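Local coordinates for lysosome-associated membrane glycoprotein 3 (Homo sapiens, PDB 4AKM), which is a lysosomal membrane glycoprotein that takes part in the unfolded protein response and in fusion of lysosomes with autophagosomes, at residues V112-K117 with N151-S156. Numbering follows the deposited sequence.
Sequences VGHSFK and NVDECS
The C-terminal tail of this membrane-proximal luminal domain runs alongside residues 113-117, which lead into strand 116-118, from His114 against Asn151 to Lys117 against Glu154, the two segments heading roughly the same way, 41° apart. At the first end Asn151 lies over the His114 imidazole: its CB sits 3.4 Å from the centre of the His114 ring and 13° off the ring normal, a CH-pi contact, while its amide plane is turned well away from the ring plane. With CG of His114 anti to its carbonyl carbon (chi1 -69°), the ring also brings ND1 to 3.7 Å from OD2 of Asp153, which lies at the ring edge. Next along, Ser115 OG touches the CG2 methyl of Val152 at 3.5 Å. The backbones are joined by one weak hydrogen bond, Lys117 N to Asp153 O (3.3 Å), and by a CA-H...O contact of Glu154 with Lys117 O. In this beta-prism domain the strand pairs on through Phe116 with Leu139 of strand 137-141, and the tail is tied down by the Cys118-Cys155 disulfide. CB of Cys155 packs 3.7 Å from CZ of Phe116, whose ring also stacks with Phe108. The aliphatic part of Lys117 runs beside Glu154, with Lys117 CD 3.6 Å from Glu154 OE2. Lys117 NZ bends off to 5.1 Å from Glu154 OE2, so any attraction is probably long-range.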
loop_
_atom_site.group_PDB
_atom_site.type_symbol
_atom_site.label_atom_id
_atom_site.label_comp_id
_atom_site.label_asym_id
_atom_site.label_seq_id
_atom_site.Cartn_x
_atom_site.Cartn_y
_atom_site.Cartn_z
ATOM N N VAL A 112 16.393 -2.457 -7.889
ATOM C CA VAL A 112 15.750 -3.701 -8.301
ATOM C C VAL A 112 16.508 -4.925 -7.775
ATOM O O VAL A 112 17.738 -4.961 -7.795
ATOM C CB VAL A 112 15.555 -3.763 -9.841
ATOM C CG1 VAL A 112 16.879 -3.579 -10.565
ATOM C CG2 VAL A 112 14.878 -5.064 -10.255
ATOM N N GLY A 113 15.766 -5.913 -7.282
ATOM C CA GLY A 113 16.364 -7.096 -6.689
ATOM C C GLY A 113 16.533 -6.968 -5.186
ATOM O O GLY A 113 16.756 -7.957 -4.487
ATOM N N HIS A 114 16.438 -5.738 -4.689
ATOM C CA HIS A 114 16.474 -5.484 -3.255
ATOM C C HIS A 114 15.058 -5.427 -2.685
ATOM O O HIS A 114 14.077 -5.538 -3.418
ATOM C CB HIS A 114 17.204 -4.170 -2.954
ATOM C CG HIS A 114 18.673 -4.212 -3.239
ATOM N ND1 HIS A 114 19.561 -3.308 -2.695
ATOM C CD2 HIS A 114 19.411 -5.044 -4.011
ATOM C CE1 HIS A 114 20.782 -3.583 -3.117
ATOM N NE2 HIS A 114 20.718 -4.633 -3.917
ATOM N N SER A 115 14.955 -5.255 -1.374
ATOM C CA SER A 115 13.658 -5.071 -0.736
ATOM C C SER A 115 13.614 -3.722 -0.033
ATOM O O SER A 115 14.648 -3.172 0.333
ATOM C CB SER A 115 13.372 -6.201 0.256
ATOM O OG SER A 115 14.321 -6.217 1.305
ATOM N N PHE A 116 12.416 -3.180 0.137
ATOM C CA PHE A 116 12.267 -1.924 0.851
ATOM C C PHE A 116 11.778 -2.180 2.260
ATOM O O PHE A 116 10.806 -2.901 2.465
ATOM C CB PHE A 116 11.302 -0.988 0.131
ATOM C CG PHE A 116 11.215 0.376 0.751
ATOM C CD1 PHE A 116 12.141 1.357 0.439
ATOM C CD2 PHE A 116 10.214 0.678 1.656
ATOM C CE1 PHE A 116 12.062 2.613 1.012
ATOM C CE2 PHE A 116 10.136 1.930 2.231
ATOM C CZ PHE A 116 11.057 2.896 1.909
ATOM N N LYS A 117 12.460 -1.584 3.231
ATOM C CA LYS A 117 12.035 -1.660 4.616
ATOM C C LYS A 117 11.792 -0.261 5.148
ATOM O O LYS A 117 12.559 0.655 4.860
ATOM C CB LYS A 117 13.091 -2.362 5.464
ATOM C CG LYS A 117 12.726 -2.470 6.931
ATOM C CD LYS A 117 13.878 -3.016 7.734
ATOM C CE LYS A 117 13.584 -2.955 9.219
ATOM N NZ LYS A 117 12.492 -3.888 9.610
ATOM N N ASN A 151 18.380 -7.738 -1.000
ATOM C CA ASN A 151 19.505 -7.163 -0.261
ATOM C C ASN A 151 19.134 -6.021 0.695
ATOM O O ASN A 151 20.017 -5.401 1.287
ATOM C CB ASN A 151 20.596 -6.700 -1.238
ATOM C CG ASN A 151 22.002 -6.867 -0.679
ATOM O OD1 ASN A 151 22.196 -6.971 0.534
ATOM N ND2 ASN A 151 22.992 -6.888 -1.569
ATOM N N VAL A 152 17.836 -5.741 0.822
ATOM C CA VAL A 152 17.302 -4.755 1.774
ATOM C C VAL A 152 17.744 -3.294 1.539
ATOM O O VAL A 152 18.765 -3.025 0.903
ATOM C CB VAL A 152 17.538 -5.189 3.261
ATOM C CG1 VAL A 152 18.651 -4.375 3.918
ATOM C CG2 VAL A 152 16.248 -5.094 4.065
ATOM N N ASP A 153 16.939 -2.362 2.046
ATOM C CA ASP A 153 17.217 -0.924 2.009
ATOM C C ASP A 153 16.410 -0.255 3.120
ATOM O O ASP A 153 15.658 -0.919 3.832
ATOM C CB ASP A 153 16.813 -0.302 0.670
ATOM C CG ASP A 153 17.920 -0.362 -0.375
ATOM O OD1 ASP A 153 19.116 -0.322 0.000
ATOM O OD2 ASP A 153 17.590 -0.429 -1.581
ATOM N N GLU A 154 16.545 1.062 3.255
ATOM C CA GLU A 154 15.813 1.801 4.283
ATOM C C GLU A 154 15.382 3.197 3.825
ATOM O O GLU A 154 15.718 3.637 2.724
ATOM C CB GLU A 154 16.636 1.893 5.573
ATOM C CG GLU A 154 16.529 0.673 6.484
ATOM C CD GLU A 154 15.506 0.858 7.593
ATOM O OE1 GLU A 154 14.699 1.811 7.512
ATOM O OE2 GLU A 154 15.515 0.054 8.552
ATOM N N CYS A 155 14.634 3.882 4.684
ATOM C CA CYS A 155 14.049 5.176 4.349
ATOM C C CYS A 155 14.565 6.302 5.248
ATOM O O CYS A 155 15.144 7.286 4.770
ATOM C CB CYS A 155 12.523 5.085 4.451
ATOM S SG CYS A 155 11.924 4.083 5.856
ATOM N N SER A 156 14.352 6.142 6.552
ATOM C CA SER A 156 14.749 7.136 7.543
ATOM C C SER A 156 14.693 6.543 8.950
ATOM O O SER A 156 13.714 6.723 9.676
ATOM C CB SER A 156 13.850 8.374 7.455
ATOM O OG SER A 156 12.477 8.015 7.452
#